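PDB 5MQO: Non-reducing end beta-L-arabinofuranosidase from Bacteroides thetaiotaomicron, which is a family GH127 glycoside hydrolase that probably removes sugars, with aceric acid the likely one, in the breakdown of complex plant pectin. Local coordinates for residues 225-228 with 229-233; 441-444 with 445-449; 460-463 with 464-468; 565-568 with 569-573. All blocks are in the same frame, centred on the assembly; numbering follows the deposited sequence.

Contact 1. Residues 225-228 with 229-233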
loop_
_atom_site.group_PDB
_atom_site.type_symbol
_atom_site.label_atom_id
_atom_site.label_comp_id
_atom_site.label_asym_id
_atom_site.label_seq_id
_atom_site.Cartn_x
_atom_site.Cartn_y
_atom_site.Cartn_z
ATOM N N CYS A 225 -25.268 -11.717 5.857
ATOM C CA CYS A 225 -25.419 -12.517 7.084
ATOM C C CYS A 225 -26.401 -13.671 6.861
ATOM O O CYS A 225 -26.193 -14.777 7.350
ATOM C CB CYS A 225 -25.854 -11.665 8.284
ATOM S SG CYS A 225 -24.758 -10.273 8.664
ATOM N N HIS A 226 -27.461 -13.409 6.104
ATOM C CA HIS A 226 -28.427 -14.435 5.754
ATOM C C HIS A 226 -27.783 -15.451 4.816
ATOM O O HIS A 226 -27.924 -16.658 4.999
ATOM C CB HIS A 226 -29.660 -13.799 5.107
ATOM C CG HIS A 226 -30.745 -14.775 4.772
ATOM N ND1 HIS A 226 -31.500 -15.410 5.741
ATOM C CD2 HIS A 226 -31.199 -15.230 3.577
ATOM C CE1 HIS A 226 -32.375 -16.209 5.157
ATOM N NE2 HIS A 226 -32.215 -16.119 3.844
ATOM N N PHE A 227 -27.068 -14.955 3.820
ATOM C CA PHE A 227 -26.394 -15.812 2.857
ATOM C C PHE A 227 -25.395 -16.799 3.481
ATOM O O PHE A 227 -25.259 -17.912 2.994
ATOM C CB PHE A 227 -25.688 -14.943 1.836
ATOM C CG PHE A 227 -25.084 -15.704 0.707
ATOM C CD1 PHE A 227 -23.832 -16.289 0.839
ATOM C CD2 PHE A 227 -25.752 -15.811 -0.506
ATOM C CE1 PHE A 227 -23.269 -16.979 -0.209
ATOM C CE2 PHE A 227 -25.193 -16.512 -1.564
ATOM C CZ PHE A 227 -23.945 -17.091 -1.415
ATOM N N TYR A 228 -24.675 -16.380 4.525
ATOM C CA TYR A 228 -23.692 -17.244 5.198
ATOM C C TYR A 228 -24.325 -18.123 6.243
ATOM O O TYR A 228 -23.774 -19.152 6.557
ATOM C CB TYR A 228 -22.541 -16.439 5.814
ATOM C CG TYR A 228 -21.565 -15.901 4.771
ATOM C CD1 TYR A 228 -20.632 -16.750 4.137
ATOM C CD2 TYR A 228 -21.573 -14.542 4.397
ATOM C CE1 TYR A 228 -19.740 -16.261 3.170
ATOM C CE2 TYR A 228 -20.685 -14.043 3.437
ATOM C CZ TYR A 228 -19.767 -14.901 2.821
ATOM O OH TYR A 228 -18.893 -14.401 1.873
ATOM N N GLU A 229 -25.479 -17.730 6.774
ATOM C CA GLU A 229 -26.243 -18.577 7.703
ATOM C C GLU A 229 -27.035 -19.706 7.013
ATOM O O GLU A 229 -27.552 -20.585 7.691
ATOM C CB GLU A 229 -27.205 -17.715 8.540
ATOM C CG GLU A 229 -26.536 -16.877 9.633
ATOM C CD GLU A 229 -27.485 -15.889 10.324
ATOM O OE1 GLU A 229 -28.722 -16.098 10.319
ATOM O OE2 GLU A 229 -26.988 -14.884 10.882
ATOM N N THR A 230 -27.117 -19.684 5.682
ATOM C CA THR A 230 -28.101 -20.472 4.921
ATOM C C THR A 230 -27.471 -21.338 3.832
ATOM O O THR A 230 -27.790 -22.521 3.742
ATOM C CB THR A 230 -29.156 -19.528 4.292
ATOM O OG1 THR A 230 -29.845 -18.836 5.339
ATOM C CG2 THR A 230 -30.183 -20.277 3.454
ATOM N N ALA A 231 -26.613 -20.734 3.004
ATOM C CA ALA A 231 -25.804 -21.439 1.986
ATOM C C ALA A 231 -24.912 -22.560 2.527
ATOM O O ALA A 231 -24.688 -22.690 3.740
ATOM C CB ALA A 231 -24.948 -20.446 1.201
ATOM N N SER A 232 -24.394 -23.354 1.594
ATOM C CA SER A 232 -23.674 -24.584 1.922
ATOM C C SER A 232 -22.253 -24.329 2.433
ATOM O O SER A 232 -21.524 -23.498 1.879
ATOM C CB SER A 232 -23.642 -25.527 0.717
ATOM O OG SER A 232 -23.132 -24.859 -0.417
ATOM N N ALA A 233 -21.900 -25.066 3.496
ATOM C CA ALA A 233 -20.582 -25.051 4.148
ATOM C C ALA A 233 -19.468 -24.944 3.123
ATOM O O ALA A 233 -18.567 -24.120 3.261
ATOM C CB ALA A 233 -20.407 -26.320 4.984
#

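Contact 2. Residues 441-444 with 445-449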
loop_
_atom_site.group_PDB
_atom_site.type_symbol
_atom_site.label_atom_id
_atom_site.label_comp_id
_atom_site.label_asym_id
_atom_site.label_seq_id
_atom_site.Cartn_x
_atom_site.Cartn_y
_atom_site.Cartn_z
ATOM N N TYR A 441 10.400 -15.231 -23.780
ATOM C CA TYR A 441 8.963 -15.548 -23.716
ATOM C C TYR A 441 8.229 -14.264 -23.362
ATOM O O TYR A 441 8.850 -13.301 -22.892
ATOM C CB TYR A 441 8.666 -16.665 -22.679
ATOM C CG TYR A 441 9.435 -16.526 -21.402
ATOM C CD1 TYR A 441 8.953 -15.731 -20.360
ATOM C CD2 TYR A 441 10.661 -17.161 -21.230
ATOM C CE1 TYR A 441 9.674 -15.585 -19.177
ATOM C CE2 TYR A 441 11.389 -17.013 -20.048
ATOM C CZ TYR A 441 10.889 -16.220 -19.037
ATOM O OH TYR A 441 11.585 -16.063 -17.879
ATOM N N THR A 442 6.918 -14.260 -23.595
ATOM C CA THR A 442 6.052 -13.119 -23.239
ATOM C C THR A 442 5.194 -13.477 -22.044
ATOM O O THR A 442 4.299 -14.298 -22.161
ATOM C CB THR A 442 5.151 -12.717 -24.415
ATOM O OG1 THR A 442 5.965 -12.123 -25.428
ATOM C CG2 THR A 442 4.071 -11.715 -23.977
ATOM N N LEU A 443 5.462 -12.849 -20.903
ATOM C CA LEU A 443 4.666 -13.067 -19.700
ATOM C C LEU A 443 3.266 -12.508 -19.909
ATOM O O LEU A 443 3.094 -11.573 -20.691
ATOM C CB LEU A 443 5.325 -12.397 -18.483
ATOM C CG LEU A 443 6.648 -13.052 -17.996
ATOM C CD1 LEU A 443 7.490 -12.085 -17.165
ATOM C CD2 LEU A 443 6.423 -14.347 -17.214
ATOM N N ARG A 444 2.278 -13.090 -19.227
ATOM C CA ARG A 444 0.928 -12.537 -19.132
ATOM C C ARG A 444 0.963 -11.084 -18.672
ATOM O O ARG A 444 1.790 -10.703 -17.853
ATOM C CB ARG A 444 0.076 -13.275 -18.081
ATOM C CG ARG A 444 -0.197 -14.768 -18.273
ATOM C CD ARG A 444 -1.340 -15.252 -17.383
ATOM N NE ARG A 444 -0.987 -15.339 -15.959
ATOM C CZ ARG A 444 -0.490 -16.407 -15.321
ATOM N NH1 ARG A 444 -0.247 -17.549 -15.958
ATOM N NH2 ARG A 444 -0.224 -16.326 -14.020
ATOM N N TRP A 445 0.012 -10.294 -19.157
ATOM C CA TRP A 445 -0.232 -8.911 -18.706
ATOM C C TRP A 445 0.757 -7.932 -19.331
ATOM O O TRP A 445 1.956 -8.211 -19.400
ATOM C CB TRP A 445 -0.309 -8.756 -17.156
ATOM C CG TRP A 445 -1.106 -9.836 -16.549
ATOM C CD1 TRP A 445 -0.672 -10.775 -15.658
ATOM C CD2 TRP A 445 -2.461 -10.170 -16.860
ATOM N NE1 TRP A 445 -1.689 -11.658 -15.359
ATOM C CE2 TRP A 445 -2.798 -11.314 -16.088
ATOM C CE3 TRP A 445 -3.432 -9.615 -17.717
ATOM C CZ2 TRP A 445 -4.070 -11.917 -16.144
ATOM C CZ3 TRP A 445 -4.705 -10.217 -17.777
ATOM C CH2 TRP A 445 -5.007 -11.357 -16.993
ATOM N N PRO A 446 0.244 -6.776 -19.806
ATOM C CA PRO A 446 1.128 -5.808 -20.460
ATOM C C PRO A 446 2.241 -5.288 -19.539
ATOM O O PRO A 446 2.096 -5.276 -18.306
ATOM C CB PRO A 446 0.171 -4.682 -20.878
ATOM C CG PRO A 446 -1.001 -4.806 -19.958
ATOM C CD PRO A 446 -1.143 -6.271 -19.688
ATOM N N LYS A 447 3.347 -4.890 -20.155
ATOM C CA LYS A 447 4.493 -4.380 -19.422
ATOM C C LYS A 447 4.756 -2.910 -19.716
ATOM O O LYS A 447 5.791 -2.366 -19.344
ATOM C CB LYS A 447 5.709 -5.265 -19.703
ATOM C CG LYS A 447 5.536 -6.723 -19.266
ATOM C CD LYS A 447 5.420 -6.862 -17.751
ATOM C CE LYS A 447 5.362 -8.309 -17.276
ATOM N NZ LYS A 447 4.013 -8.943 -17.322
ATOM N N GLU A 448 3.789 -2.268 -20.353
ATOM C CA GLU A 448 3.673 -0.826 -20.368
ATOM C C GLU A 448 2.317 -0.527 -19.777
ATOM O O GLU A 448 1.379 -1.300 -19.980
ATOM C CB GLU A 448 3.751 -0.330 -21.790
ATOM C CG GLU A 448 5.111 -0.592 -22.423
ATOM C CD GLU A 448 5.261 0.069 -23.788
ATOM O OE1 GLU A 448 5.578 -0.653 -24.770
ATOM O OE2 GLU A 448 5.053 1.312 -23.878
ATOM N N ARG A 449 2.193 0.566 -19.030
ATOM C CA ARG A 449 0.889 0.917 -18.434
ATOM C C ARG A 449 -0.129 1.179 -19.523
ATOM O O ARG A 449 0.201 1.714 -20.574
ATOM C CB ARG A 449 0.985 2.117 -17.485
ATOM C CG ARG A 449 1.709 1.790 -16.198
ATOM C CD ARG A 449 1.620 2.885 -15.154
ATOM N NE ARG A 449 2.735 2.744 -14.223
ATOM C CZ ARG A 449 3.992 3.134 -14.459
ATOM N NH1 ARG A 449 4.327 3.737 -15.602
ATOM N NH2 ARG A 449 4.933 2.907 -13.545
#

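Contact 3. Residues 460-463 with 464-468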
loop_
_atom_site.group_PDB
_atom_site.type_symbol
_atom_site.label_atom_id
_atom_site.label_comp_id
_atom_site.label_asym_id
_atom_site.label_seq_id
_atom_site.Cartn_x
_atom_site.Cartn_y
_atom_site.Cartn_z
ATOM N N PRO A 460 -9.371 0.292 -10.398
ATOM C CA PRO A 460 -10.239 0.976 -9.448
ATOM C C PRO A 460 -9.747 0.941 -7.997
ATOM O O PRO A 460 -9.786 1.956 -7.308
ATOM C CB PRO A 460 -11.559 0.230 -9.601
ATOM C CG PRO A 460 -11.551 -0.220 -11.020
ATOM C CD PRO A 460 -10.135 -0.621 -11.265
ATOM N N ASN A 461 -9.264 -0.211 -7.556
ATOM C CA ASN A 461 -8.708 -0.319 -6.221
ATOM C C ASN A 461 -7.434 0.532 -6.137
ATOM O O ASN A 461 -7.201 1.229 -5.126
ATOM C CB ASN A 461 -8.475 -1.805 -5.840
ATOM C CG ASN A 461 -7.986 -1.988 -4.403
ATOM O OD1 ASN A 461 -8.061 -1.077 -3.590
ATOM N ND2 ASN A 461 -7.457 -3.162 -4.096
ATOM N N THR A 462 -6.616 0.515 -7.187
ATOM C CA THR A 462 -5.401 1.327 -7.170
ATOM C C THR A 462 -5.740 2.806 -6.986
ATOM O O THR A 462 -5.198 3.448 -6.093
ATOM C CB THR A 462 -4.560 1.084 -8.423
ATOM O OG1 THR A 462 -4.164 -0.285 -8.415
ATOM C CG2 THR A 462 -3.331 1.938 -8.451
ATOM N N LEU A 463 -6.659 3.319 -7.805
ATOM C CA LEU A 463 -7.027 4.734 -7.798
ATOM C C LEU A 463 -7.708 5.165 -6.485
ATOM O O LEU A 463 -7.342 6.171 -5.894
ATOM C CB LEU A 463 -7.911 5.079 -9.011
ATOM C CG LEU A 463 -8.358 6.555 -9.156
ATOM C CD1 LEU A 463 -7.196 7.534 -9.098
ATOM C CD2 LEU A 463 -9.163 6.786 -10.434
ATOM N N ARG A 464 -8.672 4.410 -6.007
ATOM C CA ARG A 464 -9.274 4.771 -4.733
ATOM C C ARG A 464 -8.264 4.731 -3.586
ATOM O O ARG A 464 -8.357 5.526 -2.658
ATOM C CB ARG A 464 -10.499 3.910 -4.421
ATOM C CG ARG A 464 -10.203 2.512 -3.942
ATOM C CD ARG A 464 -10.096 2.390 -2.418
ATOM N NE ARG A 464 -11.170 1.555 -1.905
ATOM C CZ ARG A 464 -11.272 0.234 -2.091
ATOM N NH1 ARG A 464 -10.352 -0.448 -2.757
ATOM N NH2 ARG A 464 -12.320 -0.418 -1.599
ATOM N N THR A 465 -7.298 3.821 -3.652
ATOM C CA THR A 465 -6.309 3.740 -2.584
ATOM C C THR A 465 -5.448 4.994 -2.636
ATOM O O THR A 465 -5.327 5.714 -1.634
ATOM C CB THR A 465 -5.463 2.465 -2.667
ATOM O OG1 THR A 465 -6.242 1.354 -2.212
ATOM C CG2 THR A 465 -4.250 2.570 -1.780
ATOM N N LEU A 466 -4.904 5.282 -3.811
ATOM C CA LEU A 466 -4.108 6.492 -3.988
ATOM C C LEU A 466 -4.903 7.756 -3.669
ATOM O O LEU A 466 -4.348 8.652 -3.062
ATOM C CB LEU A 466 -3.481 6.576 -5.379
ATOM C CG LEU A 466 -2.462 5.476 -5.687
ATOM C CD1 LEU A 466 -2.285 5.311 -7.184
ATOM C CD2 LEU A 466 -1.137 5.773 -5.030
ATOM N N CYS A 467 -6.192 7.812 -4.027
ATOM C CA CYS A 467 -7.075 8.938 -3.628
ATOM C C CYS A 467 -7.264 9.096 -2.102
ATOM O O CYS A 467 -7.832 10.087 -1.661
ATOM C CB CYS A 467 -8.467 8.822 -4.274
ATOM S SG CYS A 467 -8.550 9.205 -6.036
ATOM N N GLN A 468 -6.817 8.118 -1.312
ATOM C CA GLN A 468 -6.959 8.121 0.139
ATOM C C GLN A 468 -5.665 8.249 0.899
ATOM O O GLN A 468 -5.693 8.221 2.122
ATOM C CB GLN A 468 -7.590 6.814 0.555
ATOM C CG GLN A 468 -9.037 6.661 0.129
ATOM C CD GLN A 468 -9.492 5.234 0.246
ATOM O OE1 GLN A 468 -8.661 4.313 0.339
ATOM N NE2 GLN A 468 -10.802 5.024 0.234
#

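Contact 4. Residues 565-568 with 569-573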
loop_
_atom_site.group_PDB
_atom_site.type_symbol
_atom_site.label_atom_id
_atom_site.label_comp_id
_atom_site.label_asym_id
_atom_site.label_seq_id
_atom_site.Cartn_x
_atom_site.Cartn_y
_atom_site.Cartn_z
ATOM N N ARG A 565 4.746 17.965 25.940
ATOM C CA ARG A 565 4.845 19.417 26.049
ATOM C C ARG A 565 3.436 19.994 26.199
ATOM O O ARG A 565 2.476 19.433 25.678
ATOM C CB ARG A 565 5.503 19.941 24.766
ATOM C CG ARG A 565 5.851 21.415 24.726
ATOM C CD ARG A 565 7.017 21.740 25.648
ATOM N NE ARG A 565 8.241 21.035 25.246
ATOM C CZ ARG A 565 9.175 21.502 24.410
ATOM N NH1 ARG A 565 9.065 22.713 23.851
ATOM N NH2 ARG A 565 10.240 20.741 24.128
ATOM N N THR A 566 3.297 21.099 26.926
ATOM C CA THR A 566 2.033 21.849 26.933
ATOM C C THR A 566 2.142 22.784 25.737
ATOM O O THR A 566 2.825 23.800 25.797
ATOM C CB THR A 566 1.769 22.613 28.262
ATOM O OG1 THR A 566 1.727 21.686 29.349
ATOM C CG2 THR A 566 0.426 23.334 28.219
ATOM N N TRP A 567 1.496 22.408 24.642
ATOM C CA TRP A 567 1.681 23.098 23.360
ATOM C C TRP A 567 0.841 24.363 23.353
ATOM O O TRP A 567 -0.322 24.337 23.762
ATOM C CB TRP A 567 1.296 22.192 22.161
ATOM C CG TRP A 567 2.069 20.911 22.096
ATOM C CD1 TRP A 567 1.715 19.710 22.645
ATOM C CD2 TRP A 567 3.336 20.705 21.472
ATOM N NE1 TRP A 567 2.684 18.773 22.401
ATOM C CE2 TRP A 567 3.693 19.363 21.683
ATOM C CE3 TRP A 567 4.211 21.529 20.753
ATOM C CZ2 TRP A 567 4.881 18.825 21.189
ATOM C CZ3 TRP A 567 5.375 21.001 20.274
ATOM C CH2 TRP A 567 5.699 19.653 20.485
ATOM N N LYS A 568 1.455 25.454 22.898
ATOM C CA LYS A 568 0.803 26.755 22.726
ATOM C C LYS A 568 0.605 26.986 21.244
ATOM O O LYS A 568 1.355 26.437 20.425
ATOM C CB LYS A 568 1.694 27.907 23.261
ATOM C CG LYS A 568 2.319 27.716 24.642
ATOM C CD LYS A 568 1.285 27.707 25.768
ATOM C CE LYS A 568 1.763 26.941 27.005
ATOM N NZ LYS A 568 3.155 27.278 27.440
ATOM N N LYS A 569 -0.354 27.843 20.897
ATOM C CA LYS A 569 -0.464 28.326 19.521
ATOM C C LYS A 569 0.894 28.788 18.997
ATOM O O LYS A 569 1.725 29.289 19.751
ATOM C CB LYS A 569 -1.480 29.460 19.399
ATOM C CG LYS A 569 -1.379 30.244 18.090
ATOM C CD LYS A 569 -2.633 31.032 17.757
ATOM C CE LYS A 569 -2.497 31.611 16.355
ATOM N NZ LYS A 569 -3.665 32.447 15.972
ATOM N N GLY A 570 1.124 28.545 17.708
ATOM C CA GLY A 570 2.316 28.990 17.019
ATOM C C GLY A 570 3.584 28.222 17.310
ATOM O O GLY A 570 4.620 28.547 16.724
ATOM N N ASP A 571 3.540 27.209 18.189
ATOM C CA ASP A 571 4.735 26.356 18.416
ATOM C C ASP A 571 5.152 25.673 17.096
ATOM O O ASP A 571 4.339 25.483 16.159
ATOM C CB ASP A 571 4.546 25.310 19.555
ATOM C CG ASP A 571 4.623 25.920 20.987
ATOM O OD1 ASP A 571 5.307 26.934 21.204
ATOM O OD2 ASP A 571 3.996 25.371 21.919
ATOM N N VAL A 572 6.438 25.344 17.031
ATOM C CA VAL A 572 7.057 24.787 15.833
ATOM C C VAL A 572 7.972 23.645 16.236
ATOM O O VAL A 572 8.919 23.856 16.980
ATOM C CB VAL A 572 7.860 25.885 15.106
ATOM C CG1 VAL A 572 8.895 25.312 14.144
ATOM C CG2 VAL A 572 6.913 26.822 14.372
ATOM N N VAL A 573 7.684 22.443 15.750
ATOM C CA VAL A 573 8.621 21.325 15.828
ATOM C C VAL A 573 9.240 21.091 14.449
ATOM O O VAL A 573 8.573 21.246 13.416
ATOM C CB VAL A 573 7.935 20.021 16.269
ATOM C CG1 VAL A 573 8.980 18.982 16.668
ATOM C CG2 VAL A 573 6.984 20.269 17.419
#

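Contact 1. Residues 225-228 with 229-233
Cys225 and Glu229 share a regular helical turn through Glu229 N to Cys225 O (3.1 Å), and two residues further on Ala231 N reaches Phe227 O before the chain, extended at Ala231, leaves the helix. This is the C-terminal end of helix 212-230, on the surface of the catalytic domain, which belongs to the six-hairpin glycosidase clan. Between those two backbone bonds the carbonyl of His226 is taken up by a side chain: Thr230 OG1 donates to His226 O over 2.9 Å, arriving 28° out of the carbonyl plane. Thr230 carries this hydroxyl beside its own backbone N, which turns it back along the helix. Thr230 OG1 also lies 3.6 Å above the imidazole plane of His226, displaced toward the rim, with His226 CE1 the nearest ring atom.

Glu229 extends alongside the preceding turn, its CG 3.1 Å from Cys225 O, and its carboxylate passes on to a salt bridge with Arg259 of helix 258-270, the helix that also packs on Cys225. The hydroxyl of Tyr228 is hydrogen-bonded to His244 ND1. Phe227 has CG anti to its backbone N (chi1 -174°), which lays the ring beside the last residue of the turn: Ala231 CB sits over one face of the phenyl group, near the rim, 4.1 Å from Phe227 CE1.

Contact 2. Residues 441-444 with 445-449
Arg444 and Trp445 run side by side and point the same way, the guanidinium standing 75° from the indole plane. Arg444 CB lies over one face of the indole, 3.7 Å from the centroid of the Trp445 five-membered ring and 17° off its normal, a CH-pi contact between consecutive residues. Farther out the relation changes. The Arg444 chain bends at chi3 (-72°), and the guanidinium then presents its edge to the indole nitrogen, with Trp445 NE1 in its plane and 3.8 Å from Arg444 NE. Both of these nitrogens are donors; the guanidinium finds its acceptors elsewhere, in a salt bridge to Asp346 and a hydrogen bond to Tyr345 O.

Lys447 comes back from the far end of the bend. Folded at chi2 and chi4, it brings its ammonium back to the preceding residues, where NZ donates to Trp445 O over 3.0 Å, approaching from above the carbonyl plane. Leu443 CB lies 3.9 Å from Lys447 NZ. Tyr345 OH and Thr430 OG1 are further hydrogen-bond partners of the ammonium, so that one charge ties three chain segments together.

The bend belongs to the long loop between strand 434-435 and helix 458-466; just ahead of strand 347-349, Tyr345 anchors both Arg444 and Lys447 and Asp346 anchors Arg444, while Tyr429 meets the Trp445 ring.

Contact 3. Residues 460-463 with 464-468
The Arg464 guanidinium meets the Asn461 carboxamide at its edge, with Asn461 CG in the guanidinium plane and the two flat groups turned 80° apart. Arg464 NH1 comes to 2.5 Å from Asn461 OD1, but the bond is bent and weak. Stronger partners hold both groups: Glu108 forms a salt bridge with Arg464 NH2, and Tyr302 OH is hydrogen-bonded to Asn461 ND2. Arg464 reaches back over the helix because its CG takes the crowded position between backbone N and carbonyl carbon (chi1 77°), followed by bends at chi2 and chi3.

Asn461 O is gripped twice by one residue, by Thr465 N at 3.0 Å and Thr465 OG1 at 3.1 Å, from opposite faces of its carbonyl plane. On the apolar flanks Thr462 CG2 lies beside Leu466 CD1 at 3.8 Å, and Leu463 CD1 touches Cys467 SG at 3.7 Å. Backbone bonds of the helical i to i+4 kind run throughout, up to Cys467 N with Leu463 O.

This is the buried helix 458-466 of the catalytic domain: helix 50-69 packs on Leu463 and Leu466, helix 102-117 on Arg464 and Cys467, and helix 382-399 on Thr462 and Thr465.

Contact 4. Residues 565-568 with 569-573
Trp567 and Asp571 both carry CG beside the backbone N, with chi1 -58° and -76°, and these torsions bring the indole and the carboxylate against each other beside the turn. The Asp571 side chain folds back over the bend, and its OD2 accepts from Lys568 N over 2.7 Å, an almost straight bond (168° at the hydrogen) that meets the oxygen from above the carboxylate plane. In the opposite sense Asp571 N donates to Lys568 O at 3.2 Å, closing a type II beta turn over residues 568 to 571. Lys568 and Asp571 are therefore linked twice, once through the backbone and once through the carboxylate. Gly570 takes the third position of the turn with positive phi. The second carboxylate oxygen, OD1, is hydrogen-bonded to Asn547 ND2, which fixes the rotation of the group.

Trp567, just ahead of the turn, packs against its closing residue. Its ring edge receives Asp571 CB, 4.0 Å from Trp567 CE3, while Val573 crosses it at about a right angle and brings CG2 to 3.4 Å from Trp567 CZ3. Arg565 CB lies over one face, 3.6 Å above the ring plane. At the polar end, Trp567 NE1 is hydrogen-bonded to Phe529 O.

Strands 559-565 and 572-577, joined by this turn, belong to different sheets, and Trp567 touches strands of both: Leu531 in one, Leu519 and Val546 in the other. Such a connection, with an aromatic ring set between two sheets, fits a beta-sandwich, here in the middle domain of the GH127 family.

From the N terminus the four contacts come strictly in series; none nests in or crosses another. Each is local, within nine consecutive residues; only contact 4 closes a beta turn, while contacts 1 and 3 lie along helices. Contact 1 ends helix 212-230 at the periphery of the catalytic domain. Contact 2 bends the loop that follows strand 434-435, and contact 3 lies in the next helix, 458-466, near the centre of the chain; nearest atoms of these two are about 8 Å apart without touching. Contact 4 joins strands 559-565 and 572-577 in the middle domain, its centre about 52 Å from that of contact 2, on the opposite side of the chain's centre.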